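Local coordinates for ethanolamine utilization protein EutL (Clostridium perfringens E str. JGS1987, PDB 4TME) that forms part of the shell of the ethanolamine-utilization bacterial microcompartment and binds ethanolamine, which probably controls opening of its pore, at residues L38-C43 with E82-L87; A57-V62 with A88-A93; S67-A72 with P179-F184; I121-Q126 with A206-A211; E171-F176 with L188-Q193. One frame throughout, in Å; residues are numbered along the deposited sequence.

Contact 1. Residues L38-C43 with E82-L87; sequences LITADC and EVIGIL. With ETA (ethanolamine), chain K.
Backbone hydrogen bonds join I39 and G85 in both directions: I39 N gives to G85 O, and G85 N returns a bond to I39 O at 2.8 Å, nearly straight at 168°. At the loop end E82 N reaches A41 O at 3.0 Å. Between these bonds the strands are close enough for CA-H...O contacts, among them T40 CA on V83 O at 3.2 Å. Strands 35-41 and 83-89 are central neighbours in the four-stranded antiparallel sheet of the first BMC domain, with strand 10-16 beyond one and strand 61-67 beyond the other.

Apolar contacts lie on both faces. On the face of L38, T40, I84 and I86, the L38 and I86 side chains run side by side, L38 CD2 sitting 3.7 Å from I86 CG1; L155 and M158 of a second subunit pack on this face. On the other, the CB of A41 meets V83 CG1 at 3.9 Å, and T47 of helix 44-57 lies against both.

The carboxylate of E82 is the polar group that reaches the ligand. Its CG stands between the backbone N and the carbonyl carbon (chi1 66°) and the chain then extends past D42 O to the bound ethanolamine. There E82 OE2 accepts from both ends of the ligand, at 2.6 Å from its O and 3.0 Å from its N. OE2 also accepts from D44 N and OE1 from A72 N, two bonds that together limit the rotation of the carboxylate, while the thiol of C43 borders the pocket with SG 3.6 Å from the ligand O.

Contact 2. Residues A57-V62 with A88-A93; sequences AAEVDV and AGPSPA
E59 and P90 meet with their side chains crossing obliquely. E59 is fully extended, its CG anti to the backbone N (chi1 -168°), and this carries the carboxylate past the proline ring: E59 CD lies 3.8 Å from P90 CG, with both carboxylate oxygens at about the same range. The other corner of the ring, P90 CD, presses on the backbone instead, 3.3 Å from E59 O.

V60 passes beside the carbonyl of A88, its CB 3.6 Å from A88 O. The same oxygen takes a CA-H...O contact from V60 CA and a proper hydrogen bond from D61 N at 2.9 Å. A88 N answers with a bond to D61 O, also 2.9 Å, so D61 and A88 form an antiparallel hydrogen-bonded pair. The D61 and A88 side chains share a face of the sheet, where D61 OD2 is taken by H33. This is where strand 61-67 begins alongside the end of strand 83-89. E59 centres an inverse gamma turn leading into the first strand; S91 caps the helix that follows the second, its OG accepting from E94 N.

Proline has no N-H to give, and E59 O faces its CD, so the ladder of backbone bonds stops at this point. What holds the segments beyond it is van der Waals contact between an acidic chain and a proline ring at the surface, with E59 N turned instead to the carboxylate of E94.

Contact 3. Residues S67-A72 with P179-F184; sequences SMYAGA and PTETNF. With ETA (ethanolamine), chain K; ETA (ethanolamine), chain J.
A70 N gives a 2.8 Å hydrogen bond to E181 O, almost straight at 176°. It ties together two loops, each with a beta turn: type II from M68 to G71 and type I from T180 to N183, one in each BMC half of the subunit.

Around that bond the side chains interlock. E181 has its CG anti to the carbonyl carbon (chi1 -72°), and E181 CG lies 3.6 Å from Y69 CE1; a bend at chi2 then turns the carboxylate, whose plane stands 55° from the ring. T182 CG2 sits against M68 O and G71 CA. The carboxylate is linked back to the first loop weakly through a water on S67 N and, at OE2, through a water shared with Y69 OH, and it forms a salt bridge with R66. S67 O is buried here without a polar partner.

Further out the loops meet their counterparts around the trimer, where Y69 rings of the three subunits touch each other and Y69 N bonds to N183 OD1 of the second subunit. The second loop also reaches two ethanolamines. T180 OG1 is 2.7 Å from the O of one, in a hydrogen bond whose donor could be either. The other, also bound by E82 and D44, gives its N to T182 OG1 at 3.0 Å. The CA of this second ethanolamine stands over the centre of one face of the F184 ring, 3.6 Å above the ring plane.

Contact 4. Residues I121-Q126 with A206-A211; sequences ICYYAQ and AVQSVA
The Y123 ring carries the contact with the helix: V207 CG1 approaches it obliquely, 3.7 Å from Y123 CD1, and the amide nitrogen of Q208 arrives at the edge, near the ring plane. Ring and amide planes are turned 63° against each other. The next ring along the strand, Y124, has Q126 CB over one face, 3.4 Å above the plane and offset toward the rim.

This is a helix-on-sheet layer of the second half of the subunit, with helix 193-212 lying against strand 122-128 of the six-stranded antiparallel sheet. The Y123 CG stands between the backbone N and the carbonyl carbon (chi1 60°), sending the ring toward the helix. V207 also lies on A152 of the neighbouring strand and A160 of helix 154-167, so it is wedged among three elements. One helical turn on from V207, A211 meets I121, whose CD1 is 3.6 Å from A211 CB. L79 of the third subunit packs on I121 and V210, bringing the trimer interface up to this end.

Q208 has its stronger polar partner in N3, whose OD1 accepts from NE2. Towards the tyrosine the geometry is poorer: Q208 NE2 to Y123 OH is short at 2.7 Å, but the bond is weak, bent to 126° at the hydrogen.

Contact 5. Residues E171-F176 with L188-Q193; sequences EMCEFF and LLTGSQ. With ETA (ethanolamine), chain J.
T190 meets C173 through its rotamer: T190 has its OG1 anti to the backbone N (chi1 -167°), which turns the methyl towards the sulfur, T190 CG2 being 3.4 Å from C173 SG. F176, with CG anti to the carbonyl carbon (chi1 -48°), swings its ring back along the hairpin until F176 CZ rests 3.6 Å from L188 CG. One face of that ring receives an ethanolamine, whose CA stands 3.5 Å above the plane towards the rim.

The backbone carries a classic beta bulge. C173 and E174 both face L188, and L188 O takes C173 N at 3.0 Å and, more weakly, E174 N at 3.3 Å. L188 N returns a bond to E174 O. Before the bulge E171 and T190 pair in both directions, E171 N lying 2.8 Å from T190 O. Across the opposite face of the sheet M172 SD touches L189 CD2.

Strand 171-176 is the edge of the six-stranded sheet within the chain, and strand 185-191 separates it from strand 146-152, where T190 OG1 bonds to A146 O. Helix 133-139 lies by C173, E174 and L188, while L165 of helix 154-167 packs on L189.

Contacts 1, 3 and 4 are largely buried, whereas contacts 2 and 5 lie partly at the surface. Contacts 1 and 2 share strand 83-89 and run from the ethanolamine pocket to the outer end of the same sheet, the first a backbone ladder with apolar faces and a ligand-binding carboxylate, the second ending in a proline and an acid. Contacts 4 and 5 both reach the six-stranded sheet, one as a helix on a strand, the other as a bulged strand pair. Contact 3 has no strand or helix pairing; it works through turns and waters, shares one ethanolamine with contact 1 and the other with contact 5, and touches contact 4 through F184 CE2 on C122 O.

Contact 1. Residues L38-C43 with E82-L87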
# COMPACT_ATOMS: atom_id res chain seq x y z
N LEU C 38 -10.55 12.47 -16.88
CA LEU C 38 -9.92 11.35 -16.19
C LEU C 38 -8.70 10.88 -16.98
O LEU C 38 -8.79 10.70 -18.20
CB LEU C 38 -10.91 10.18 -16.05
CG LEU C 38 -12.33 10.40 -15.52
CD1 LEU C 38 -13.17 9.13 -15.68
CD2 LEU C 38 -12.31 10.83 -14.07
N ILE C 39 -7.59 10.61 -16.29
CA ILE C 39 -6.41 10.08 -16.96
C ILE C 39 -5.67 9.08 -16.09
O ILE C 39 -5.58 9.26 -14.87
CB ILE C 39 -5.46 11.23 -17.39
CG1 ILE C 39 -4.34 10.70 -18.29
CG2 ILE C 39 -4.92 11.99 -16.20
CD1 ILE C 39 -3.56 11.85 -18.98
N THR C 40 -5.18 8.02 -16.72
CA THR C 40 -4.22 7.11 -16.08
C THR C 40 -3.00 6.94 -16.95
O THR C 40 -3.05 7.11 -18.18
CB THR C 40 -4.80 5.71 -15.78
OG1 THR C 40 -5.07 5.02 -16.99
CG2 THR C 40 -6.08 5.82 -14.96
N ALA C 41 -1.89 6.61 -16.32
CA ALA C 41 -0.61 6.50 -16.99
C ALA C 41 0.31 5.57 -16.19
O ALA C 41 0.01 5.24 -15.05
CB ALA C 41 0.01 7.88 -17.13
N ASP C 42 1.44 5.19 -16.78
CA ASP C 42 2.36 4.28 -16.08
C ASP C 42 3.48 5.01 -15.31
O ASP C 42 4.43 4.37 -14.85
CB ASP C 42 2.96 3.28 -17.05
CG ASP C 42 3.90 3.91 -18.06
OD1 ASP C 42 4.18 5.12 -17.97
OD2 ASP C 42 4.35 3.16 -18.96
N CYS C 43 3.35 6.33 -15.16
CA CYS C 43 4.35 7.10 -14.41
C CYS C 43 3.68 8.22 -13.64
O CYS C 43 3.16 9.17 -14.24
CB CYS C 43 5.41 7.68 -15.34
SG CYS C 43 6.65 8.67 -14.44
N GLU C 82 0.07 3.36 -12.69
CA GLU C 82 0.35 3.73 -11.32
C GLU C 82 -0.14 5.10 -10.92
O GLU C 82 0.29 5.65 -9.91
CB GLU C 82 1.86 3.62 -11.05
CG GLU C 82 2.71 4.59 -11.81
CD GLU C 82 4.21 4.46 -11.50
OE1 GLU C 82 4.69 3.32 -11.24
OE2 GLU C 82 4.91 5.52 -11.52
N VAL C 83 -1.08 5.66 -11.67
CA VAL C 83 -1.63 6.95 -11.29
C VAL C 83 -3.02 7.16 -11.90
O VAL C 83 -3.28 6.72 -13.02
CB VAL C 83 -0.70 8.12 -11.74
CG1 VAL C 83 -0.54 8.17 -13.26
CG2 VAL C 83 -1.16 9.46 -11.20
N ILE C 84 -3.89 7.81 -11.13
CA ILE C 84 -5.15 8.34 -11.66
C ILE C 84 -5.18 9.83 -11.35
O ILE C 84 -4.88 10.28 -10.22
CB ILE C 84 -6.41 7.63 -11.09
CG1 ILE C 84 -7.65 8.26 -11.78
CG2 ILE C 84 -6.42 7.69 -9.55
CD1 ILE C 84 -8.89 7.47 -11.68
N GLY C 85 -5.48 10.63 -12.38
CA GLY C 85 -5.62 12.06 -12.23
C GLY C 85 -7.01 12.49 -12.67
O GLY C 85 -7.55 11.92 -13.63
N ILE C 86 -7.60 13.45 -11.97
CA ILE C 86 -8.89 14.00 -12.36
C ILE C 86 -8.83 15.51 -12.42
O ILE C 86 -8.49 16.19 -11.43
CB ILE C 86 -10.04 13.58 -11.40
CG1 ILE C 86 -10.12 12.05 -11.34
CG2 ILE C 86 -11.40 14.15 -11.90
CD1 ILE C 86 -11.20 11.49 -10.42
N LEU C 87 -9.12 16.04 -13.60
CA LEU C 87 -9.29 17.46 -13.83
C LEU C 87 -10.76 17.81 -13.74
O LEU C 87 -11.61 17.02 -14.14
CB LEU C 87 -8.78 17.86 -15.23
CG LEU C 87 -7.29 17.70 -15.48
CD1 LEU C 87 -7.04 17.94 -16.97
CD2 LEU C 87 -6.51 18.70 -14.66
CA ETA K . 7.92 6.68 -9.68
N ETA K . 6.73 6.01 -9.20
C ETA K . 8.36 6.10 -11.02
O ETA K . 7.35 6.14 -11.99

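Contact 2. Residues A57-V62 with A88-A93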
# COMPACT_ATOMS: atom_id res chain seq x y z
N ALA C 57 -3.00 25.82 -18.96
CA ALA C 57 -3.45 25.79 -20.36
C ALA C 57 -4.95 25.98 -20.54
O ALA C 57 -5.42 26.31 -21.63
CB ALA C 57 -3.05 24.45 -20.99
N ALA C 58 -5.72 25.69 -19.50
CA ALA C 58 -7.17 25.67 -19.61
C ALA C 58 -7.81 25.98 -18.26
O ALA C 58 -7.12 26.01 -17.22
CB ALA C 58 -7.64 24.28 -20.09
N GLU C 59 -9.13 26.18 -18.28
CA GLU C 59 -9.85 26.50 -17.06
C GLU C 59 -10.20 25.21 -16.33
O GLU C 59 -11.34 24.76 -16.35
CB GLU C 59 -11.12 27.32 -17.36
CG GLU C 59 -11.73 27.91 -16.08
CD GLU C 59 -12.91 28.83 -16.33
OE1 GLU C 59 -13.55 29.25 -15.34
OE2 GLU C 59 -13.19 29.12 -17.50
N VAL C 60 -9.18 24.60 -15.73
CA VAL C 60 -9.32 23.34 -15.02
C VAL C 60 -8.55 23.37 -13.70
O VAL C 60 -7.53 24.06 -13.58
CB VAL C 60 -8.82 22.12 -15.83
CG1 VAL C 60 -9.69 21.91 -17.05
CG2 VAL C 60 -7.36 22.30 -16.23
N ASP C 61 -9.05 22.61 -12.75
CA ASP C 61 -8.40 22.39 -11.45
C ASP C 61 -8.07 20.91 -11.31
O ASP C 61 -8.83 20.07 -11.76
CB ASP C 61 -9.32 22.78 -10.28
CG ASP C 61 -9.68 24.25 -10.25
OD1 ASP C 61 -8.78 25.10 -10.39
OD2 ASP C 61 -10.87 24.55 -10.07
N VAL C 62 -6.95 20.57 -10.66
CA VAL C 62 -6.72 19.17 -10.32
C VAL C 62 -7.48 18.87 -9.05
O VAL C 62 -7.19 19.47 -8.01
CB VAL C 62 -5.23 18.87 -10.13
CG1 VAL C 62 -5.01 17.40 -9.74
CG2 VAL C 62 -4.48 19.25 -11.41
N ALA C 88 -11.08 18.99 -13.21
CA ALA C 88 -12.46 19.46 -13.20
C ALA C 88 -12.52 20.87 -13.79
O ALA C 88 -11.64 21.70 -13.58
CB ALA C 88 -13.05 19.45 -11.79
N GLY C 89 -13.59 21.13 -14.52
CA GLY C 89 -13.78 22.44 -15.12
C GLY C 89 -15.26 22.69 -15.36
O GLY C 89 -16.08 21.82 -15.12
N PRO C 90 -15.59 23.88 -15.85
CA PRO C 90 -16.97 24.33 -16.02
C PRO C 90 -17.68 23.72 -17.21
O PRO C 90 -18.90 23.82 -17.29
CB PRO C 90 -16.83 25.84 -16.22
CG PRO C 90 -15.47 26.01 -16.79
CD PRO C 90 -14.63 24.98 -16.08
N SER C 91 -16.93 23.14 -18.14
CA SER C 91 -17.53 22.59 -19.35
C SER C 91 -16.69 21.46 -19.88
O SER C 91 -15.51 21.36 -19.58
CB SER C 91 -17.65 23.68 -20.42
OG SER C 91 -16.34 24.04 -20.86
N PRO C 92 -17.30 20.59 -20.69
CA PRO C 92 -16.49 19.58 -21.36
C PRO C 92 -15.40 20.19 -22.23
O PRO C 92 -14.33 19.60 -22.31
CB PRO C 92 -17.53 18.83 -22.22
CG PRO C 92 -18.81 19.05 -21.55
CD PRO C 92 -18.74 20.42 -20.96
N ALA C 93 -15.64 21.33 -22.88
CA ALA C 93 -14.62 21.94 -23.73
C ALA C 93 -13.37 22.30 -22.92
O ALA C 93 -12.25 22.09 -23.38
CB ALA C 93 -15.16 23.18 -24.42

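Contact 3. Residues S67-A72 with P179-F184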
# COMPACT_ATOMS: atom_id res chain seq x y z
N SER C 67 -1.53 7.83 -6.56
CA SER C 67 -0.67 6.78 -7.06
C SER C 67 -1.14 5.38 -6.63
O SER C 67 -1.77 5.24 -5.58
CB SER C 67 0.77 7.01 -6.56
OG SER C 67 1.22 8.29 -7.01
N MET C 68 -0.78 4.38 -7.42
CA MET C 68 -1.19 3.00 -7.16
C MET C 68 -0.15 2.22 -6.33
O MET C 68 1.07 2.37 -6.53
CB MET C 68 -1.41 2.23 -8.47
CG MET C 68 -2.41 2.88 -9.40
SD MET C 68 -4.08 2.86 -8.73
CE MET C 68 -4.47 4.57 -8.68
N TYR C 69 -0.64 1.35 -5.45
CA TYR C 69 0.29 0.58 -4.59
C TYR C 69 1.20 -0.33 -5.40
O TYR C 69 0.74 -1.11 -6.24
CB TYR C 69 -0.50 -0.24 -3.55
CG TYR C 69 -1.24 0.62 -2.58
CD1 TYR C 69 -0.55 1.31 -1.56
CD2 TYR C 69 -2.62 0.75 -2.64
CE1 TYR C 69 -1.23 2.09 -0.66
CE2 TYR C 69 -3.31 1.55 -1.72
CZ TYR C 69 -2.60 2.22 -0.74
OH TYR C 69 -3.26 3.01 0.16
N ALA C 70 2.51 -0.15 -5.18
CA ALA C 70 3.60 -0.96 -5.71
C ALA C 70 3.92 -0.69 -7.17
O ALA C 70 4.74 -1.37 -7.75
CB ALA C 70 3.32 -2.46 -5.50
N GLY C 71 3.30 0.35 -7.74
CA GLY C 71 3.73 0.88 -9.03
C GLY C 71 3.28 0.13 -10.28
O GLY C 71 2.67 -0.95 -10.23
N ALA C 72 3.59 0.69 -11.45
CA ALA C 72 2.99 0.23 -12.69
C ALA C 72 3.39 -1.19 -13.06
O ALA C 72 2.61 -1.91 -13.69
CB ALA C 72 3.37 1.18 -13.84
N PRO C 179 7.68 4.85 2.39
CA PRO C 179 7.27 4.79 0.97
C PRO C 179 6.05 5.61 0.69
O PRO C 179 5.12 5.67 1.51
CB PRO C 179 6.93 3.32 0.78
CG PRO C 179 6.28 2.96 2.07
CD PRO C 179 7.05 3.77 3.15
N THR C 180 6.02 6.21 -0.50
CA THR C 180 4.73 6.58 -1.07
C THR C 180 4.11 5.31 -1.67
O THR C 180 4.72 4.24 -1.55
CB THR C 180 4.91 7.65 -2.13
OG1 THR C 180 5.81 7.16 -3.13
CG2 THR C 180 5.51 8.87 -1.46
N GLU C 181 2.95 5.40 -2.33
CA GLU C 181 2.28 4.17 -2.75
C GLU C 181 3.15 3.32 -3.67
O GLU C 181 3.12 2.09 -3.57
CB GLU C 181 0.94 4.48 -3.45
CG GLU C 181 -0.15 4.97 -2.49
CD GLU C 181 -0.11 6.46 -2.19
OE1 GLU C 181 0.80 7.19 -2.67
OE2 GLU C 181 -1.02 6.92 -1.46
N THR C 182 3.96 3.97 -4.51
CA THR C 182 4.79 3.25 -5.47
C THR C 182 6.17 2.87 -4.90
O THR C 182 7.02 2.40 -5.65
CB THR C 182 5.02 4.04 -6.78
OG1 THR C 182 5.76 5.25 -6.51
CG2 THR C 182 3.67 4.41 -7.44
N ASN C 183 6.36 3.10 -3.60
CA ASN C 183 7.63 2.80 -2.91
C ASN C 183 8.79 3.67 -3.38
O ASN C 183 9.93 3.22 -3.50
CB ASN C 183 7.97 1.32 -3.04
CG ASN C 183 6.92 0.44 -2.39
OD1 ASN C 183 6.40 0.79 -1.33
ND2 ASN C 183 6.53 -0.65 -3.06
N PHE C 184 8.47 4.93 -3.64
CA PHE C 184 9.46 5.98 -3.89
C PHE C 184 9.39 7.03 -2.77
O PHE C 184 8.67 6.87 -1.76
CB PHE C 184 9.21 6.62 -5.27
CG PHE C 184 9.76 5.81 -6.42
CD1 PHE C 184 9.13 4.63 -6.84
CD2 PHE C 184 10.91 6.20 -7.08
CE1 PHE C 184 9.66 3.90 -7.91
CE2 PHE C 184 11.43 5.47 -8.14
CZ PHE C 184 10.80 4.31 -8.55
CA ETA K . 7.92 6.68 -9.68
N ETA K . 6.73 6.01 -9.20
C ETA K . 8.36 6.10 -11.02
O ETA K . 7.35 6.14 -11.99
CA ETA J . 5.60 11.33 -4.72
N ETA J . 4.76 11.02 -5.85
C ETA J . 6.88 10.54 -4.86
O ETA J . 6.62 9.15 -4.69
O HOH W 1 -1.02 9.08 -3.89
O HOH W 2 -1.88 5.43 0.74
O HOH W 3 7.21 -1.66 -5.75
O HOH W 4 6.99 1.10 -7.98

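Contact 4. Residues I121-Q126 with A206-A211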
# COMPACT_ATOMS: atom_id res chain seq x y z
N ILE C 121 17.41 1.19 -11.25
CA ILE C 121 17.31 2.35 -10.36
C ILE C 121 17.04 3.53 -11.26
O ILE C 121 17.71 3.69 -12.27
CB ILE C 121 18.61 2.59 -9.54
CG1 ILE C 121 18.92 1.39 -8.66
CG2 ILE C 121 18.47 3.84 -8.68
CD1 ILE C 121 20.28 1.44 -7.99
N CYS C 122 16.07 4.36 -10.90
CA CYS C 122 15.74 5.54 -11.68
C CYS C 122 15.28 6.67 -10.79
O CYS C 122 14.87 6.45 -9.63
CB CYS C 122 14.65 5.21 -12.71
SG CYS C 122 13.08 4.76 -11.93
N TYR C 123 15.32 7.89 -11.32
CA TYR C 123 14.97 9.06 -10.54
C TYR C 123 14.39 10.15 -11.42
O TYR C 123 14.53 10.13 -12.64
CB TYR C 123 16.21 9.61 -9.81
CG TYR C 123 17.31 10.02 -10.76
CD1 TYR C 123 18.28 9.11 -11.18
CD2 TYR C 123 17.39 11.31 -11.25
CE1 TYR C 123 19.28 9.49 -12.06
CE2 TYR C 123 18.38 11.69 -12.12
CZ TYR C 123 19.33 10.78 -12.52
OH TYR C 123 20.32 11.18 -13.39
N TYR C 124 13.73 11.08 -10.76
CA TYR C 124 13.13 12.26 -11.39
C TYR C 124 13.77 13.48 -10.77
O TYR C 124 13.83 13.58 -9.55
CB TYR C 124 11.64 12.26 -11.14
CG TYR C 124 10.74 13.20 -11.96
CD1 TYR C 124 10.74 13.16 -13.34
CD2 TYR C 124 9.81 14.02 -11.32
CE1 TYR C 124 9.89 13.97 -14.06
CE2 TYR C 124 8.94 14.84 -12.04
CZ TYR C 124 8.99 14.79 -13.41
OH TYR C 124 8.10 15.59 -14.14
N ALA C 125 14.26 14.38 -11.60
CA ALA C 125 14.88 15.61 -11.11
C ALA C 125 14.46 16.72 -12.06
O ALA C 125 15.21 17.11 -12.96
CB ALA C 125 16.38 15.47 -11.05
N GLN C 126 13.22 17.16 -11.88
CA GLN C 126 12.55 18.01 -12.85
C GLN C 126 12.47 19.42 -12.30
O GLN C 126 11.97 19.65 -11.20
CB GLN C 126 11.15 17.47 -13.15
CG GLN C 126 10.30 18.32 -14.12
CD GLN C 126 10.77 18.27 -15.56
OE1 GLN C 126 11.60 17.43 -15.94
NE2 GLN C 126 10.25 19.18 -16.37
N ALA C 206 23.71 12.71 -6.77
CA ALA C 206 23.73 11.91 -5.54
C ALA C 206 23.03 10.55 -5.73
O ALA C 206 23.50 9.53 -5.22
CB ALA C 206 23.07 12.68 -4.40
N VAL C 207 21.92 10.52 -6.46
CA VAL C 207 21.26 9.25 -6.73
C VAL C 207 22.20 8.34 -7.54
O VAL C 207 22.34 7.15 -7.24
CB VAL C 207 19.91 9.42 -7.48
CG1 VAL C 207 19.34 8.05 -7.81
CG2 VAL C 207 18.90 10.20 -6.62
N GLN C 208 22.89 8.92 -8.52
CA GLN C 208 23.77 8.11 -9.36
C GLN C 208 24.91 7.57 -8.50
O GLN C 208 25.38 6.44 -8.70
CB GLN C 208 24.31 8.92 -10.55
CG GLN C 208 23.18 9.18 -11.55
CD GLN C 208 23.64 9.66 -12.91
OE1 GLN C 208 24.84 9.81 -13.17
NE2 GLN C 208 22.66 9.89 -13.80
N SER C 209 25.34 8.37 -7.53
CA SER C 209 26.43 7.97 -6.65
C SER C 209 26.04 6.74 -5.84
O SER C 209 26.84 5.81 -5.71
CB SER C 209 26.82 9.10 -5.71
OG SER C 209 27.84 8.65 -4.82
N VAL C 210 24.82 6.73 -5.32
CA VAL C 210 24.36 5.59 -4.51
C VAL C 210 24.21 4.37 -5.39
O VAL C 210 24.62 3.25 -5.04
CB VAL C 210 23.02 5.88 -3.78
CG1 VAL C 210 22.56 4.66 -3.00
CG2 VAL C 210 23.20 7.03 -2.81
N ALA C 211 23.62 4.57 -6.57
CA ALA C 211 23.43 3.46 -7.48
C ALA C 211 24.76 2.81 -7.83
O ALA C 211 24.86 1.59 -7.93
CB ALA C 211 22.69 3.94 -8.75

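Contact 5. Residues E171-F176 with L188-Q193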
# COMPACT_ATOMS: atom_id res chain seq x y z
N GLU C 171 14.31 25.91 -0.41
CA GLU C 171 13.50 25.64 0.77
C GLU C 171 12.68 24.39 0.57
O GLU C 171 12.18 24.13 -0.52
CB GLU C 171 12.55 26.80 1.07
CG GLU C 171 13.21 28.16 1.23
CD GLU C 171 12.19 29.24 1.51
OE1 GLU C 171 11.62 29.80 0.54
OE2 GLU C 171 11.94 29.53 2.70
N MET C 172 12.52 23.64 1.65
CA MET C 172 11.66 22.47 1.68
C MET C 172 10.20 22.92 1.66
O MET C 172 9.80 23.76 2.47
CB MET C 172 11.99 21.66 2.94
CG MET C 172 11.04 20.54 3.28
SD MET C 172 10.98 19.32 1.99
CE MET C 172 12.40 18.25 2.29
N CYS C 173 9.42 22.39 0.71
CA CYS C 173 7.98 22.68 0.65
C CYS C 173 7.11 21.48 1.03
O CYS C 173 6.19 21.61 1.84
CB CYS C 173 7.60 23.15 -0.75
SG CYS C 173 8.43 24.64 -1.16
N GLU C 174 7.42 20.33 0.44
CA GLU C 174 6.66 19.12 0.68
C GLU C 174 7.60 17.92 0.65
O GLU C 174 8.43 17.81 -0.26
CB GLU C 174 5.56 18.95 -0.37
CG GLU C 174 4.67 17.73 -0.16
CD GLU C 174 3.52 18.01 0.79
OE1 GLU C 174 2.36 17.76 0.39
OE2 GLU C 174 3.76 18.47 1.93
N PHE C 175 7.49 17.06 1.66
CA PHE C 175 8.34 15.88 1.80
C PHE C 175 7.51 14.66 1.46
O PHE C 175 6.44 14.48 2.03
CB PHE C 175 8.87 15.81 3.24
CG PHE C 175 9.69 14.60 3.57
CD1 PHE C 175 10.81 14.28 2.82
CD2 PHE C 175 9.38 13.80 4.68
CE1 PHE C 175 11.59 13.17 3.14
CE2 PHE C 175 10.16 12.70 5.00
CZ PHE C 175 11.27 12.38 4.24
N PHE C 176 7.96 13.84 0.52
CA PHE C 176 7.28 12.60 0.19
C PHE C 176 7.96 11.50 0.99
O PHE C 176 9.00 11.00 0.58
CB PHE C 176 7.37 12.27 -1.30
CG PHE C 176 7.04 13.41 -2.22
CD1 PHE C 176 5.89 14.15 -2.05
CD2 PHE C 176 7.88 13.72 -3.28
CE1 PHE C 176 5.58 15.20 -2.94
CE2 PHE C 176 7.59 14.76 -4.16
CZ PHE C 176 6.45 15.49 -3.98
N LEU C 188 9.39 18.28 -2.92
CA LEU C 188 9.30 19.50 -3.70
C LEU C 188 10.08 20.58 -2.97
O LEU C 188 9.78 20.88 -1.80
CB LEU C 188 7.85 19.97 -3.87
CG LEU C 188 6.86 18.99 -4.49
CD1 LEU C 188 5.43 19.57 -4.50
CD2 LEU C 188 7.30 18.60 -5.90
N LEU C 189 11.06 21.17 -3.65
CA LEU C 189 11.84 22.26 -3.08
C LEU C 189 11.59 23.52 -3.90
O LEU C 189 11.34 23.41 -5.09
CB LEU C 189 13.35 21.97 -3.08
CG LEU C 189 13.76 20.57 -2.59
CD1 LEU C 189 15.28 20.42 -2.65
CD2 LEU C 189 13.27 20.35 -1.15
N THR C 190 11.68 24.69 -3.29
CA THR C 190 11.48 25.93 -4.06
C THR C 190 12.63 26.91 -3.87
O THR C 190 13.38 26.84 -2.90
CB THR C 190 10.15 26.62 -3.71
OG1 THR C 190 9.87 27.65 -4.68
CG2 THR C 190 10.17 27.27 -2.32
N GLY C 191 12.74 27.82 -4.83
CA GLY C 191 13.76 28.86 -4.82
C GLY C 191 13.76 29.51 -6.19
O GLY C 191 12.80 29.34 -6.95
N SER C 192 14.82 30.25 -6.52
CA SER C 192 14.94 30.82 -7.86
C SER C 192 15.03 29.68 -8.88
O SER C 192 15.28 28.53 -8.52
CB SER C 192 16.15 31.72 -7.96
OG SER C 192 17.35 30.97 -7.90
N GLN C 193 14.84 29.99 -10.16
CA GLN C 193 14.95 28.94 -11.17
C GLN C 193 16.36 28.34 -11.21
O GLN C 193 16.52 27.13 -11.36
CB GLN C 193 14.54 29.49 -12.55
CG GLN C 193 13.03 29.66 -12.65
CD GLN C 193 12.57 30.21 -13.98
OE1 GLN C 193 13.35 30.33 -14.92
NE2 GLN C 193 11.29 30.54 -14.06
CA ETA J . 5.60 11.33 -4.72
N ETA J . 4.76 11.02 -5.85
C ETA J . 6.88 10.54 -4.86
O ETA J . 6.62 9.15 -4.69